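Local coordinates for multidrug resistance protein (Vibrio cholerae, PDB 1YC9) that serves as an outer membrane factor, a trimeric efflux channel that could contribute to resistance to puromycin, acriflavine and tetraphenylarsonium chloride, at residues 141-144 with 145-149; 354-357 with 358-362; 423-426 with 427-430. The protein carries 1 engineered substitution. One frame throughout, in Å; residues are numbered along the deposited sequence.

Overall arrangement
The three contacts are short stretches, about two turns each, of three long helices, in the order 1, 2, 3 along the chain: 141-149 on helix 117-183, 354-362 on helix 326-391 and 423-430 on helix 398-433. Interaction 3 lies between the other two and touches both. Its centre is about 11 Å from that of interaction 1, where Leu427 packs on Ala148 and Asn149, and about 10 Å from that of interaction 2, where Val359 meets Ala428 and Leu429. Interactions 1 and 2, with centres about 19 Å apart, do not touch. Only interaction 2 reaches another subunit, so in space the row 1, 3, 2 runs from packing within one chain to the subunit interface of the trimer.

Interaction 1: residues 141-144 with 145-149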
# COMPACT_ATOMS: atom_id res chain seq x y z
N LEU A 141 -10.71 14.04 -8.93
CA LEU A 141 -9.80 14.97 -8.27
C LEU A 141 -8.38 14.44 -8.25
O LEU A 141 -7.43 15.20 -8.43
CB LEU A 141 -10.27 15.22 -6.83
CG LEU A 141 -10.10 16.56 -6.09
CD1 LEU A 141 -9.34 16.39 -4.76
CD2 LEU A 141 -9.62 17.75 -6.93
N MET A 142 -8.23 13.14 -8.02
CA MET A 142 -6.91 12.53 -7.95
C MET A 142 -6.23 12.55 -9.31
O MET A 142 -5.01 12.70 -9.40
CB MET A 142 -7.02 11.09 -7.44
CG MET A 142 -5.70 10.34 -7.41
SD MET A 142 -5.85 8.70 -6.67
CE MET A 142 -7.03 7.93 -7.78
N ILE A 143 -7.02 12.39 -10.37
CA ILE A 143 -6.51 12.49 -11.73
C ILE A 143 -6.08 13.91 -12.09
O ILE A 143 -4.95 14.15 -12.55
CB ILE A 143 -7.57 11.96 -12.74
CG1 ILE A 143 -7.76 10.45 -12.56
CG2 ILE A 143 -7.17 12.21 -14.17
CD1 ILE A 143 -9.01 9.92 -13.21
N SER A 144 -6.97 14.87 -11.86
CA SER A 144 -6.67 16.21 -12.29
C SER A 144 -5.54 16.80 -11.45
O SER A 144 -4.66 17.44 -12.00
CB SER A 144 -7.93 17.08 -12.21
OG SER A 144 -8.41 17.05 -10.89
N THR A 145 -5.53 16.58 -10.14
CA THR A 145 -4.49 17.13 -9.31
C THR A 145 -3.15 16.42 -9.56
O THR A 145 -2.12 17.07 -9.45
CB THR A 145 -4.80 17.13 -7.82
OG1 THR A 145 -4.99 15.78 -7.34
CG2 THR A 145 -6.07 17.86 -7.53
N SER A 146 -3.17 15.12 -9.88
CA SER A 146 -1.90 14.42 -10.14
C SER A 146 -1.23 15.02 -11.38
O SER A 146 -0.06 15.32 -11.35
CB SER A 146 -2.09 12.91 -10.24
OG SER A 146 -2.77 12.60 -11.42
N ILE A 147 -2.02 15.30 -12.42
CA ILE A 147 -1.57 15.99 -13.60
C ILE A 147 -1.10 17.42 -13.32
O ILE A 147 -0.00 17.80 -13.70
CB ILE A 147 -2.66 15.96 -14.73
CG1 ILE A 147 -2.91 14.54 -15.21
CG2 ILE A 147 -2.25 16.87 -15.87
CD1 ILE A 147 -4.23 14.37 -15.87
N ALA A 148 -1.89 18.22 -12.60
CA ALA A 148 -1.49 19.58 -12.27
C ALA A 148 -0.20 19.64 -11.46
O ALA A 148 0.63 20.50 -11.70
CB ALA A 148 -2.61 20.28 -11.52
N ASN A 149 -0.04 18.75 -10.48
CA ASN A 149 1.18 18.68 -9.67
C ASN A 149 2.41 18.26 -10.49
O ASN A 149 3.47 18.88 -10.32
CB ASN A 149 1.01 17.83 -8.42
CG ASN A 149 0.23 18.56 -7.33
OD1 ASN A 149 0.60 19.62 -6.89
ND2 ASN A 149 -0.86 17.97 -6.94
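Thr145 and Leu141 make the tight side of this stretch of helix. Thr145 OG1 sits between its own backbone N and carbonyl carbon (chi1 61°), a position from which it bonds Leu141 O at 2.7 Å. The amide Thr145 N reaches the same Leu141 O at 2.9 Å from the other face of the carbonyl plane, so that two donors grip one oxygen. The methyl Thr145 CG2 meets Leu141 CD2 at 3.6 Å, the two side chains crossing at a slant. Ile143 and Ile147, both buried like Thr145, point the same way and lie alongside each other, with Ile143 CG2 4.0 Å from Ile147 CD1. Both pack on Ala42 of helix 33-44, Ile147 also on Ile39 and Ile143 on Leu43, while Thr145 lies against Trp26 and His431. The loose side is that of Met142, which is exposed and whose side chain makes no contact with 145-149. Beside it the partly exposed Ser146 folds its hydroxyl back onto the helix, and Ser146 OG donates to Ile143 O at 2.9 Å, on the same face of that carbonyl as Ile147 N. Hydroxyls returned to the main-chain oxygen four residues back (Thr145 to Leu141, Ser144 to Arg140) or three back (Ser146 to Ile143) are characteristic of Ser and Thr within alpha-helices, here in helix 117-183 of the long helical barrel of an outer membrane factor.

Interaction 2: residues 354-357 with 358-362; sequences HEIA and DVVTS. Unlike the reference sequence in segment 354-357: His354 (reference Tyr), Ile356 (reference Val).
His354 carries its ring anti to the backbone N (chi1 172°), whereas Asp358, one turn later, holds CG beside its own N and anti to the carbonyl carbon (chi1 -83°); four residues apart they share one flank of helix 326-391, and these rotations turn imidazole and carboxylate toward each other. The two groups pass obliquely, their planes 81° apart. His354 NE2 and Asp358 OD2 are 3.4 Å apart, but the angle is poor for a direct hydrogen bond. A water joins them instead. It lies in the ring plane at the imidazole edge, 2.9 Å from His354 NE2, and donates to Asp358 OD2 at 2.5 Å, a short distance. The other ring nitrogen, His354 ND1, bonds Gln351, and Asp358 OD1 takes a hydrogen bond from Asn218 of the second subunit. Farther along, Thr361 OG1 and Thr361 N reach Ala357 O from opposite faces of its plane, at 3.0 and 2.9 Å; Thr361 OG1 also bonds that same Asn218. On another flank, Ile356 CG2 comes within 4.3 Å of Val360 CG2. With partners at both ring nitrogens and both carboxylate oxygens, the rotations of imidazole and carboxylate are probably well defined. The nearby carboxylate may favour the protonated imidazole somewhat, though the pairing is through water, and Asp358 and Thr361 together extend the polar network across the subunit interface.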
# COMPACT_ATOMS: atom_id res chain seq x y z
N HIS A 354 -5.89 18.53 8.95
CA HIS A 354 -4.44 18.61 8.97
C HIS A 354 -4.00 19.18 7.61
O HIS A 354 -3.12 20.04 7.54
CB HIS A 354 -3.90 17.20 9.19
CG HIS A 354 -2.41 17.03 9.08
ND1 HIS A 354 -1.85 15.79 8.84
CD2 HIS A 354 -1.37 17.89 9.22
CE1 HIS A 354 -0.53 15.90 8.84
NE2 HIS A 354 -0.22 17.17 9.06
N GLU A 355 -4.59 18.64 6.56
CA GLU A 355 -4.21 19.02 5.20
C GLU A 355 -4.50 20.50 4.95
O GLU A 355 -3.62 21.26 4.45
CB GLU A 355 -4.91 18.17 4.18
CG GLU A 355 -4.25 16.81 4.01
CD GLU A 355 -5.12 15.81 3.26
OE1 GLU A 355 -6.06 16.23 2.55
OE2 GLU A 355 -4.79 14.60 3.35
N ILE A 356 -5.68 20.92 5.38
CA ILE A 356 -6.06 22.34 5.29
C ILE A 356 -5.20 23.22 6.18
O ILE A 356 -4.75 24.28 5.73
CB ILE A 356 -7.54 22.57 5.63
CG1 ILE A 356 -8.38 21.86 4.59
CG2 ILE A 356 -7.89 24.10 5.56
CD1 ILE A 356 -9.76 21.45 5.05
N ALA A 357 -4.91 22.77 7.41
CA ALA A 357 -4.05 23.49 8.29
C ALA A 357 -2.67 23.70 7.69
O ALA A 357 -2.09 24.78 7.88
CB ALA A 357 -3.92 22.84 9.66
N ASP A 358 -2.15 22.69 6.98
CA ASP A 358 -0.81 22.77 6.39
C ASP A 358 -0.80 23.74 5.23
O ASP A 358 0.12 24.54 5.09
CB ASP A 358 -0.33 21.42 5.90
CG ASP A 358 0.29 20.57 7.01
OD1 ASP A 358 0.18 20.90 8.20
OD2 ASP A 358 0.89 19.49 6.77
N VAL A 359 -1.83 23.70 4.40
CA VAL A 359 -1.92 24.63 3.28
C VAL A 359 -1.93 26.08 3.79
O VAL A 359 -1.21 26.93 3.27
CB VAL A 359 -3.15 24.41 2.39
CG1 VAL A 359 -3.24 25.56 1.35
CG2 VAL A 359 -3.12 23.05 1.71
N VAL A 360 -2.69 26.32 4.83
CA VAL A 360 -2.77 27.64 5.47
C VAL A 360 -1.41 28.03 6.05
O VAL A 360 -0.89 29.12 5.79
CB VAL A 360 -3.81 27.68 6.62
CG1 VAL A 360 -3.71 28.98 7.41
CG2 VAL A 360 -5.24 27.48 6.09
N THR A 361 -0.80 27.12 6.78
CA THR A 361 0.51 27.38 7.33
C THR A 361 1.50 27.78 6.26
O THR A 361 2.20 28.78 6.38
CB THR A 361 1.01 26.13 8.08
OG1 THR A 361 0.28 26.01 9.31
CG2 THR A 361 2.42 26.27 8.48
N SER A 362 1.54 27.01 5.18
CA SER A 362 2.56 27.21 4.20
C SER A 362 2.24 28.45 3.33
O SER A 362 3.16 29.16 2.91
CB SER A 362 2.74 25.97 3.35
OG SER A 362 3.21 24.87 4.15
O HOH W 1 2.27 18.50 8.63

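Interaction 3: residues 423-426 with 427-430; sequences FSLD and LALI
Phe423 to Ile430 form two unbroken turns of helix 398-433, in which Leu427 N bonds Phe423 O at 3.0 Å with a nearly straight N-H angle of 167°, and the next three amides likewise reach back four residues. The main side-chain contact joins the same first pair. Phe423 has CG anti to its backbone N (chi1 -178°), which turns the ring to the side where Leu427 lies. One methyl, Leu427 CD1, rests over a face of the ring, 4.0 Å from the Phe423 centroid and 16° off the normal, as a CH-pi contact. The branch point follows, with Leu427 CG 3.9 Å from Phe423 CE1. Elsewhere in the stretch Leu425 CD2 stands a loose 4.5 Å from Ala428 CB. The carboxylate of Asp426 is held from outside, its OD2 bonding Tyr30 OH and forming a salt bridge with Arg244; Tyr30 also sets its ring edge-to-face with Phe423. Two long helices flank this stretch: Phe423 packs on Ala152 and Leu427 on Ala148 and Asn149 of helix 117-183, while on helix 326-391 Leu425 presses against Ser362 and Ser363, and Ala428 and Leu429 against Val359.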
# COMPACT_ATOMS: atom_id res chain seq x y z
N PHE A 423 2.44 28.12 -6.88
CA PHE A 423 1.55 27.33 -7.70
C PHE A 423 1.20 26.02 -6.99
O PHE A 423 0.02 25.68 -6.89
CB PHE A 423 2.19 27.09 -9.06
CG PHE A 423 1.34 26.31 -10.05
CD1 PHE A 423 -0.05 26.35 -10.08
CD2 PHE A 423 1.97 25.51 -10.99
CE1 PHE A 423 -0.77 25.67 -11.05
CE2 PHE A 423 1.27 24.79 -11.95
CZ PHE A 423 -0.13 24.84 -11.96
N SER A 424 2.21 25.33 -6.44
CA SER A 424 1.99 24.09 -5.73
C SER A 424 1.04 24.24 -4.58
O SER A 424 0.20 23.36 -4.38
CB SER A 424 3.33 23.51 -5.26
OG SER A 424 4.03 23.05 -6.43
N LEU A 425 1.18 25.32 -3.84
CA LEU A 425 0.29 25.61 -2.71
C LEU A 425 -1.13 25.91 -3.13
O LEU A 425 -2.09 25.61 -2.39
CB LEU A 425 0.84 26.71 -1.81
CG LEU A 425 2.01 26.22 -0.97
CD1 LEU A 425 2.62 27.41 -0.23
CD2 LEU A 425 1.59 25.06 -0.01
N ASP A 426 -1.29 26.55 -4.29
CA ASP A 426 -2.62 26.81 -4.79
C ASP A 426 -3.25 25.47 -5.10
O ASP A 426 -4.42 25.22 -4.81
CB ASP A 426 -2.61 27.74 -6.01
CG ASP A 426 -3.96 28.39 -6.23
OD1 ASP A 426 -4.44 29.06 -5.29
OD2 ASP A 426 -4.62 28.24 -7.27
N LEU A 427 -2.50 24.58 -5.76
CA LEU A 427 -3.00 23.26 -6.03
C LEU A 427 -3.28 22.46 -4.76
O LEU A 427 -4.24 21.71 -4.70
CB LEU A 427 -2.05 22.49 -6.96
CG LEU A 427 -1.77 23.08 -8.34
CD1 LEU A 427 -0.60 22.27 -9.02
CD2 LEU A 427 -3.01 23.01 -9.21
N ALA A 428 -2.44 22.61 -3.74
CA ALA A 428 -2.63 21.93 -2.46
C ALA A 428 -3.93 22.40 -1.78
O ALA A 428 -4.63 21.64 -1.11
CB ALA A 428 -1.51 22.23 -1.56
N LEU A 429 -4.27 23.65 -1.99
CA LEU A 429 -5.51 24.18 -1.43
C LEU A 429 -6.69 23.53 -2.14
O LEU A 429 -7.69 23.18 -1.50
CB LEU A 429 -5.57 25.71 -1.60
CG LEU A 429 -6.89 26.41 -1.15
CD1 LEU A 429 -7.06 26.24 0.33
CD2 LEU A 429 -6.81 27.90 -1.53
N ILE A 430 -6.63 23.44 -3.46
CA ILE A 430 -7.70 22.88 -4.22
C ILE A 430 -7.90 21.44 -3.78
O ILE A 430 -9.01 21.01 -3.52
CB ILE A 430 -7.43 22.99 -5.71
CG1 ILE A 430 -7.61 24.44 -6.14
CG2 ILE A 430 -8.30 22.10 -6.48
CD1 ILE A 430 -7.26 24.73 -7.55